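Local coordinates for protein C2 toxin component I (Clostridium botulinum, PDB 2J3X) that serves as the enzymatic component of the binary C2 toxin, an ADP-ribosyltransferase that probably modifies actin, at residues P106-V118 and D126-N138. The protein carries 2 engineered substitutions. Residues are numbered along the deposited sequence; the frame is centred on the assembly and turned at random.
Sequences PKELGINFSIRDV and DETLDKVRQQIIN. With SO4 (sulfate ion), chain O; SO4 (sulfate ion), chain Q.
The ring of F113 is sandwiched between K131 of helix 126-136 and I111 of its own loop. K131 lays CE over the centre of one face, 3.5 Å from the F113 centroid in a CH-pi contact, while I111 CG2 sits over the opposite face. Here the long loop that follows strand 98-102 folds back along the helix, in the N-terminal of two ADP-ribosyltransferase-like regions, and the helix packs on strands 191-203 and 206-216 of the eight-stranded mixed sheet. The K131 chain runs extended to CE and then bends (chi4 68°), which lets NZ donate to O2 of the chain Q sulfate at 2.8 Å. NZ also stays within cation-pi range, 4.6 Å from the F113 centroid. That ion, probably from the crystallisation liquor, may offset the ammonium charge.

Q135 meets the same ring at its edge, the amide plane turned nearly perpendicular to it (82°), with OE1 3.4 Å from F113 CE2. The other end of the amide gives a weak, strongly bent hydrogen bond from NE2 to G110 O. Beyond the ring edge the packing is apolar: V132 reaches the F113 edge and I115 with CG2 and I111 with CG1, and I115 and V132 both also rest on I209 of strand 206-216. Nearer the start of the helix, T128 turns its methyl towards the carbonyls of S114 and I115. Its hydroxyl shares a water with the loop: T128 OG1 lies 2.7 Å from the water oxygen, which donates to I115 O at 2.8 Å.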
ATOM      1  N   PRO A 106     -10.686  -5.665  -9.661  1.00 12.26           N
ATOM      2  CA  PRO A 106      -9.549  -5.665 -10.606  1.00 12.65           C
ATOM      3  C   PRO A 106      -8.648  -4.437 -10.463  1.00 11.85           C
ATOM      4  O   PRO A 106      -7.436  -4.607 -10.467  1.00 12.11           O
ATOM      5  CB  PRO A 106     -10.221  -5.706 -11.985  1.00 13.27           C
ATOM      6  CG  PRO A 106     -11.571  -6.436 -11.709  1.00 12.65           C
ATOM      7  CD  PRO A 106     -11.983  -5.960 -10.325  1.00 14.08           C
ATOM      8  N   LYS A 107      -9.224  -3.240 -10.302  1.00 12.64           N
ATOM      9  CA  LYS A 107      -8.347  -2.032 -10.209  1.00 13.00           C
ATOM     10  C   LYS A 107      -7.378  -2.150  -9.044  1.00 11.52           C
ATOM     11  O   LYS A 107      -6.225  -1.723  -9.151  1.00 11.96           O
ATOM     12  CB  LYS A 107      -9.150  -0.717 -10.029  1.00 14.75           C
ATOM     13  CG  LYS A 107      -9.724  -0.196 -11.301  1.00 21.64           C
ATOM     14  CD  LYS A 107     -10.780   0.861 -10.985  1.00 28.26           C
ATOM     15  CE  LYS A 107     -11.394   1.374 -12.303  1.00 35.01           C
ATOM     16  NZ  LYS A 107     -12.195   2.654 -12.184  1.00 37.29           N
ATOM     17  N   GLU A 108      -7.843  -2.718  -7.923  1.00 11.47           N
ATOM     18  CA  GLU A 108      -6.991  -2.921  -6.739  1.00 11.94           C
ATOM     19  C   GLU A 108      -5.930  -4.014  -6.866  1.00 10.71           C
ATOM     20  O   GLU A 108      -5.088  -4.183  -5.966  1.00 12.52           O
ATOM     21  CB  GLU A 108      -7.880  -3.225  -5.517  1.00 11.93           C
ATOM     22  CG  GLU A 108      -8.834  -2.104  -5.191  1.00 14.50           C
ATOM     23  CD  GLU A 108      -9.640  -2.442  -3.953  1.00 18.56           C
ATOM     24  OE1 GLU A 108     -10.530  -3.295  -4.056  1.00 17.05           O
ATOM     25  OE2 GLU A 108      -9.344  -1.880  -2.872  1.00 22.19           O
ATOM     26  N   LEU A 109      -6.004  -4.795  -7.957  1.00 10.07           N
ATOM     27  CA  LEU A 109      -4.957  -5.740  -8.339  1.00  9.61           C
ATOM     28  C   LEU A 109      -4.142  -5.150  -9.481  1.00  9.98           C
ATOM     29  O   LEU A 109      -3.447  -5.863 -10.161  1.00 10.10           O
ATOM     30  CB  LEU A 109      -5.601  -7.092  -8.766  1.00  7.53           C
ATOM     31  CG  LEU A 109      -6.409  -7.755  -7.661  1.00 10.47           C
ATOM     32  CD1 LEU A 109      -7.188  -8.939  -8.244  1.00 10.47           C
ATOM     33  CD2 LEU A 109      -5.521  -8.246  -6.486  1.00 12.95           C
ATOM     34  N   GLY A 110      -4.268  -3.837  -9.703  1.00  9.11           N
ATOM     35  CA  GLY A 110      -3.554  -3.198 -10.817  1.00 10.96           C
ATOM     36  C   GLY A 110      -3.978  -3.595 -12.226  1.00 11.07           C
ATOM     37  O   GLY A 110      -3.184  -3.483 -13.170  1.00 11.14           O
ATOM     38  N   ILE A 111      -5.229  -4.033 -12.373  1.00  9.96           N
ATOM     39  CA  ILE A 111      -5.753  -4.488 -13.665  1.00 10.15           C
ATOM     40  C   ILE A 111      -6.678  -3.447 -14.209  1.00 11.15           C
ATOM     41  O   ILE A 111      -7.759  -3.161 -13.641  1.00 11.81           O
ATOM     42  CB  ILE A 111      -6.507  -5.848 -13.539  1.00 10.04           C
ATOM     43  CG1 ILE A 111      -5.534  -6.939 -13.091  1.00  9.27           C
ATOM     44  CG2 ILE A 111      -7.302  -6.166 -14.872  1.00 10.80           C
ATOM     45  CD1 ILE A 111      -6.355  -8.266 -12.753  1.00 10.97           C
ATOM     46  N   ASN A 112      -6.218  -2.824 -15.299  1.00 12.27           N
ATOM     47  CA  ASN A 112      -6.996  -1.769 -15.912  1.00 13.04           C
ATOM     48  C   ASN A 112      -7.566  -2.185 -17.256  1.00 14.44           C
ATOM     49  O   ASN A 112      -8.178  -1.364 -17.917  1.00 16.41           O
ATOM     50  CB  ASN A 112      -6.142  -0.507 -16.091  1.00 14.72           C
ATOM     51  CG  ASN A 112      -5.590   0.005 -14.754  1.00 12.81           C
ATOM     52  OD1 ASN A 112      -6.326   0.077 -13.765  1.00 12.87           O
ATOM     53  ND2 ASN A 112      -4.324   0.391 -14.751  1.00 13.99           N
ATOM     54  N   PHE A 113      -7.402  -3.452 -17.621  1.00 14.67           N
ATOM     55  CA  PHE A 113      -7.918  -3.972 -18.903  1.00 14.49           C
ATOM     56  C   PHE A 113      -9.130  -4.823 -18.604  1.00 14.52           C
ATOM     57  O   PHE A 113      -9.351  -5.221 -17.458  1.00 14.01           O
ATOM     58  CB  PHE A 113      -6.877  -4.810 -19.664  1.00 13.51           C
ATOM     59  CG  PHE A 113      -6.230  -5.884 -18.822  1.00 13.19           C
ATOM     60  CD1 PHE A 113      -6.784  -7.151 -18.707  1.00 11.84           C
ATOM     61  CD2 PHE A 113      -5.050  -5.605 -18.145  1.00 13.30           C
ATOM     62  CE1 PHE A 113      -6.145  -8.111 -17.900  1.00  9.80           C
ATOM     63  CE2 PHE A 113      -4.427  -6.560 -17.359  1.00 13.68           C
ATOM     64  CZ  PHE A 113      -4.951  -7.811 -17.258  1.00 12.35           C
ATOM     65  N   SER A 114      -9.906  -5.136 -19.637  1.00 14.97           N
ATOM     66  CA  SER A 114     -11.184  -5.811 -19.420  1.00 14.06           C
ATOM     67  C   SER A 114     -10.973  -7.318 -19.318  1.00 14.59           C
ATOM     68  O   SER A 114      -9.989  -7.881 -19.843  1.00 13.91           O
ATOM     69  CB  SER A 114     -12.150  -5.540 -20.589  1.00 16.83           C
ATOM     70  OG  SER A 114     -11.472  -5.805 -21.812  1.00 18.19           O
ATOM     71  N   ILE A 115     -11.896  -7.949 -18.591  1.00 12.90           N
ATOM     72  CA  ILE A 115     -11.747  -9.351 -18.273  1.00 12.90           C
ATOM     73  C   ILE A 115     -12.750 -10.225 -19.047  1.00 11.67           C
ATOM     74  O   ILE A 115     -12.358 -11.247 -19.640  1.00 11.30           O
ATOM     75  CB  ILE A 115     -11.936  -9.533 -16.734  1.00 12.20           C
ATOM     76  CG1 ILE A 115     -10.802  -8.872 -15.937  1.00 16.61           C
ATOM     77  CG2 ILE A 115     -12.125 -11.008 -16.415  1.00 13.25           C
ATOM     78  CD1 ILE A 115      -9.497  -9.344 -16.323  1.00 17.28           C
ATOM     79  N   ARG A 116     -14.009  -9.815 -19.062  1.00 11.44           N
ATOM     80  CA  ARG A 116     -15.035 -10.556 -19.829  1.00 12.11           C
ATOM     81  C   ARG A 116     -15.061  -9.965 -21.235  1.00 13.15           C
ATOM     82  O   ARG A 116     -15.830  -9.040 -21.489  1.00 12.89           O
ATOM     83  CB  ARG A 116     -16.370 -10.389 -19.174  1.00 13.37           C
ATOM     84  CG  ARG A 116     -16.461 -11.135 -17.794  1.00 12.19           C
ATOM     85  CD  ARG A 116     -17.746 -10.749 -17.114  1.00 17.27           C
ATOM     86  NE  ARG A 116     -17.981 -11.538 -15.884  1.00 13.31           N
ATOM     87  CZ  ARG A 116     -18.682 -11.097 -14.850  1.00 15.52           C
ATOM     88  NH1 ARG A 116     -19.192  -9.844 -14.862  1.00 16.49           N
ATOM     89  NH2 ARG A 116     -18.862 -11.882 -13.776  1.00 15.42           N
ATOM     90  N   ASP A 117     -14.275 -10.540 -22.132  1.00 14.10           N
ATOM     91  CA  ASP A 117     -14.046  -9.910 -23.474  1.00 14.70           C
ATOM     92  C   ASP A 117     -14.863 -10.510 -24.595  1.00 16.95           C
ATOM     93  O   ASP A 117     -14.839  -9.995 -25.739  1.00 16.35           O
ATOM     94  CB  ASP A 117     -12.620 -10.076 -23.970  1.00 16.46           C
ATOM     95  CG  ASP A 117     -11.622  -9.257 -23.230  1.00 15.80           C
ATOM     96  OD1 ASP A 117     -12.013  -8.433 -22.402  1.00 18.28           O
ATOM     97  OD2 ASP A 117     -10.410  -9.410 -23.554  1.00 19.59           O
ATOM     98  N   VAL A 118     -15.564 -11.601 -24.334  1.00 17.79           N
ATOM     99  CA  VAL A 118     -16.112 -12.337 -25.468  1.00 18.99           C
ATOM    100  C   VAL A 118     -17.554 -12.765 -25.184  1.00 20.08           C
ATOM    101  O   VAL A 118     -17.980 -12.750 -24.044  1.00 19.07           O
ATOM    102  CB  VAL A 118     -15.195 -13.515 -25.925  1.00 20.10           C
ATOM    103  CG1 VAL A 118     -13.807 -13.024 -26.285  1.00 17.75           C
ATOM    104  CG2 VAL A 118     -15.135 -14.595 -24.862  1.00 20.84           C
ATOM    105  N   ASP A 126      -9.199 -17.659 -22.554  1.00 16.89           N
ATOM    106  CA  ASP A 126      -7.973 -18.208 -21.946  1.00 16.27           C
ATOM    107  C   ASP A 126      -6.796 -17.267 -22.125  1.00 16.38           C
ATOM    108  O   ASP A 126      -5.916 -17.201 -21.288  1.00 15.84           O
ATOM    109  CB  ASP A 126      -7.607 -19.561 -22.571  1.00 18.67           C
ATOM    110  CG  ASP A 126      -8.469 -20.666 -22.069  1.00 23.79           C
ATOM    111  OD1 ASP A 126      -9.233 -20.430 -21.094  1.00 24.98           O
ATOM    112  OD2 ASP A 126      -8.411 -21.787 -22.661  1.00 28.37           O
ATOM    113  N   GLU A 127      -6.750 -16.572 -23.248  1.00 14.92           N
ATOM    114  CA  GLU A 127      -5.745 -15.544 -23.435  1.00 15.74           C
ATOM    115  C   GLU A 127      -5.709 -14.485 -22.318  1.00 14.44           C
ATOM    116  O   GLU A 127      -4.603 -14.065 -21.846  1.00 12.12           O
ATOM    117  CB  GLU A 127      -5.957 -14.867 -24.798  1.00 16.41           C
ATOM    118  CG  GLU A 127      -4.888 -13.826 -25.080  1.00 16.95           C
ATOM    119  CD  GLU A 127      -4.918 -13.295 -26.533  1.00 18.95           C
ATOM    120  OE1 GLU A 127      -5.935 -13.478 -27.178  1.00 21.46           O
ATOM    121  OE2 GLU A 127      -3.922 -12.684 -27.013  1.00 18.59           O
ATOM    122  N   THR A 128      -6.896 -14.030 -21.927  1.00 13.67           N
ATOM    123  CA  THR A 128      -7.040 -13.013 -20.894  1.00 14.35           C
ATOM    124  C   THR A 128      -6.698 -13.625 -19.531  1.00 14.05           C
ATOM    125  O   THR A 128      -6.025 -12.995 -18.704  1.00 14.25           O
ATOM    126  CB  THR A 128      -8.498 -12.514 -20.868  1.00 15.12           C
ATOM    127  OG1 THR A 128      -8.863 -12.088 -22.190  1.00 18.73           O
ATOM    128  CG2 THR A 128      -8.704 -11.349 -19.880  1.00 13.56           C
ATOM    129  N   LEU A 129      -7.152 -14.846 -19.298  1.00 13.03           N
ATOM    130  CA  LEU A 129      -6.751 -15.527 -18.068  1.00 12.91           C
ATOM    131  C   LEU A 129      -5.226 -15.577 -17.969  1.00 13.57           C
ATOM    132  O   LEU A 129      -4.654 -15.304 -16.912  1.00 14.17           O
ATOM    133  CB  LEU A 129      -7.268 -16.961 -18.088  1.00 13.22           C
ATOM    134  CG  LEU A 129      -6.787 -17.808 -16.896  1.00 14.36           C
ATOM    135  CD1 LEU A 129      -7.236 -17.288 -15.521  1.00 14.48           C
ATOM    136  CD2 LEU A 129      -7.301 -19.248 -17.097  1.00 15.56           C
ATOM    137  N   ASP A 130      -4.555 -15.987 -19.051  1.00 13.19           N
ATOM    138  CA  ASP A 130      -3.113 -16.043 -19.053  1.00 13.90           C
ATOM    139  C   ASP A 130      -2.432 -14.683 -18.806  1.00 13.67           C
ATOM    140  O   ASP A 130      -1.410 -14.586 -18.093  1.00 12.28           O
ATOM    141  CB  ASP A 130      -2.630 -16.646 -20.386  1.00 15.57           C
ATOM    142  CG  ASP A 130      -2.983 -18.134 -20.516  1.00 20.21           C
ATOM    143  OD1 ASP A 130      -3.417 -18.769 -19.530  1.00 21.65           O
ATOM    144  OD2 ASP A 130      -2.788 -18.674 -21.630  1.00 25.84           O
ATOM    145  N   LYS A 131      -2.988 -13.634 -19.407  1.00 12.83           N
ATOM    146  CA  LYS A 131      -2.485 -12.274 -19.197  1.00 13.33           C
ATOM    147  C   LYS A 131      -2.599 -11.874 -17.724  1.00 12.33           C
ATOM    148  O   LYS A 131      -1.640 -11.321 -17.144  1.00 11.70           O
ATOM    149  CB  LYS A 131      -3.289 -11.336 -20.094  1.00 13.33           C
ATOM    150  CG  LYS A 131      -2.977  -9.884 -19.917  1.00 14.73           C
ATOM    151  CD  LYS A 131      -3.778  -9.085 -20.951  1.00 16.89           C
ATOM    152  CE  LYS A 131      -3.525  -7.606 -20.762  1.00 19.04           C
ATOM    153  NZ  LYS A 131      -2.177  -7.216 -21.107  1.00 23.09           N
ATOM    154  N   VAL A 132      -3.748 -12.171 -17.104  1.00 11.55           N
ATOM    155  CA  VAL A 132      -3.952 -11.903 -15.659  1.00 11.64           C
ATOM    156  C   VAL A 132      -2.941 -12.705 -14.837  1.00 12.48           C
ATOM    157  O   VAL A 132      -2.287 -12.124 -13.964  1.00 13.63           O
ATOM    158  CB  VAL A 132      -5.405 -12.251 -15.224  1.00  9.80           C
ATOM    159  CG1 VAL A 132      -5.522 -12.258 -13.677  1.00 10.43           C
ATOM    160  CG2 VAL A 132      -6.424 -11.243 -15.812  1.00 11.13           C
ATOM    161  N   ARG A 133      -2.790 -14.014 -15.126  1.00 11.86           N
ATOM    162  CA  ARG A 133      -1.798 -14.848 -14.413  1.00 12.80           C
ATOM    163  C   ARG A 133      -0.390 -14.252 -14.504  1.00 13.41           C
ATOM    164  O   ARG A 133       0.311 -14.126 -13.497  1.00 14.42           O
ATOM    165  CB  ARG A 133      -1.766 -16.245 -15.009  1.00 12.32           C
ATOM    166  CG  ARG A 133      -2.922 -17.107 -14.556  1.00 13.35           C
ATOM    167  CD  ARG A 133      -2.924 -18.397 -15.403  1.00 15.62           C
ATOM    168  NE  ARG A 133      -3.915 -19.356 -14.917  1.00 17.08           N
ATOM    169  CZ  ARG A 133      -4.223 -20.491 -15.552  1.00 20.76           C
ATOM    170  NH1 ARG A 133      -3.675 -20.755 -16.753  1.00 20.39           N
ATOM    171  NH2 ARG A 133      -5.112 -21.333 -15.028  1.00 17.79           N
ATOM    172  N   GLN A 134       0.025 -13.852 -15.698  1.00 13.57           N
ATOM    173  CA  GLN A 134       1.381 -13.332 -15.839  0.50 14.89           C
ATOM    174  C   GLN A 134       1.566 -12.022 -15.058  1.00 14.04           C
ATOM    175  O   GLN A 134       2.621 -11.776 -14.451  1.00 14.05           O
ATOM    176  CB  GLN A 134       1.760 -13.196 -17.322  0.50 15.43           C
ATOM    177  CG  GLN A 134       2.012 -14.559 -17.984  0.50 18.69           C
ATOM    178  CD  GLN A 134       2.944 -15.443 -17.115  0.50 23.87           C
ATOM    179  OE1 GLN A 134       4.105 -15.092 -16.871  0.50 25.27           O
ATOM    180  NE2 GLN A 134       2.409 -16.547 -16.598  0.50 24.19           N
ATOM    181  N   GLN A 135       0.528 -11.192 -15.002  1.00 13.50           N
ATOM    182  CA  GLN A 135       0.708  -9.908 -14.308  1.00 13.19           C
ATOM    183  C   GLN A 135       0.601 -10.031 -12.779  1.00 13.62           C
ATOM    184  O   GLN A 135       1.366  -9.373 -12.033  1.00 12.77           O
ATOM    185  CB  GLN A 135      -0.355  -8.971 -14.820  1.00 14.10           C
ATOM    186  CG  GLN A 135      -0.403  -7.652 -14.117  1.00 16.68           C
ATOM    187  CD  GLN A 135      -1.319  -6.666 -14.840  1.00 19.34           C
ATOM    188  OE1 GLN A 135      -1.303  -6.590 -16.070  1.00 24.14           O
ATOM    189  NE2 GLN A 135      -2.063  -5.898 -14.077  1.00 25.19           N
ATOM    190  N   ILE A 136      -0.339 -10.855 -12.288  1.00 10.45           N
ATOM    191  CA  ILE A 136      -0.624 -10.786 -10.862  1.00 11.11           C
ATOM    192  C   ILE A 136      -0.024 -11.894  -9.964  1.00 10.58           C
ATOM    193  O   ILE A 136       0.048 -11.718  -8.745  1.00 11.54           O
ATOM    194  CB  ILE A 136      -2.151 -10.670 -10.558  1.00 10.49           C
ATOM    195  CG1 ILE A 136      -2.861 -12.020 -10.697  1.00  9.85           C
ATOM    196  CG2 ILE A 136      -2.882  -9.601 -11.442  1.00 10.97           C
ATOM    197  CD1 ILE A 136      -4.278 -12.055 -10.195  1.00 12.88           C
ATOM    198  N   ILE A 137       0.334 -13.041 -10.513  1.00  9.64           N
ATOM    199  CA  ILE A 137       0.742 -14.179  -9.633  1.00  9.32           C
ATOM    200  C   ILE A 137       2.058 -13.815  -8.975  1.00  8.64           C
ATOM    201  O   ILE A 137       2.965 -13.310  -9.628  1.00  9.88           O
ATOM    202  CB  ILE A 137       0.903 -15.490 -10.467  1.00  9.85           C
ATOM    203  CG1 ILE A 137      -0.485 -15.937 -10.983  1.00 13.44           C
ATOM    204  CG2 ILE A 137       1.583 -16.596  -9.662  1.00 12.49           C
ATOM    205  CD1 ILE A 137      -1.408 -16.109  -9.934  1.00 16.58           C
ATOM    206  N   ASN A 138       2.119 -14.014  -7.663  1.00  9.96           N
ATOM    207  CA  ASN A 138       3.259 -13.660  -6.838  1.00 11.45           C
ATOM    208  C   ASN A 138       3.568 -12.140  -6.754  1.00 11.44           C
ATOM    209  O   ASN A 138       4.657 -11.734  -6.325  1.00 13.35           O
ATOM    210  CB  ASN A 138       4.496 -14.393  -7.302  1.00 10.65           C
ATOM    211  CG  ASN A 138       5.364 -14.784  -6.157  1.00 16.66           C
ATOM    212  OD1 ASN A 138       4.959 -14.654  -4.999  1.00 16.67           O
ATOM    213  ND2 ASN A 138       6.578 -15.239  -6.443  1.00 14.71           N
TER
HETATM  214  S   SO4 O1445     -14.907  -6.302 -17.754  1.00 27.46           S
HETATM  215  O1  SO4 O1445     -15.874  -5.970 -16.737  1.00 27.94           O
HETATM  216  O2  SO4 O1445     -13.592  -6.393 -17.110  1.00 29.14           O
HETATM  217  O3  SO4 O1445     -15.195  -7.557 -18.433  1.00 29.75           O
HETATM  218  O4  SO4 O1445     -14.847  -5.261 -18.832  1.00 29.50           O
HETATM  219  S   SO4 Q1447      -2.750  -3.420 -21.172  1.00 34.64           S
HETATM  220  O1  SO4 Q1447      -3.303  -2.407 -20.288  1.00 37.31           O
HETATM  221  O2  SO4 Q1447      -2.260  -4.504 -20.326  1.00 37.43           O
HETATM  222  O3  SO4 Q1447      -3.903  -3.853 -21.995  1.00 32.70           O
HETATM  223  O4  SO4 Q1447      -1.625  -2.956 -21.949  1.00 36.81           O
HETATM  224  O   HOH W   1     -11.493 -12.414 -22.076  1.00 16.84           O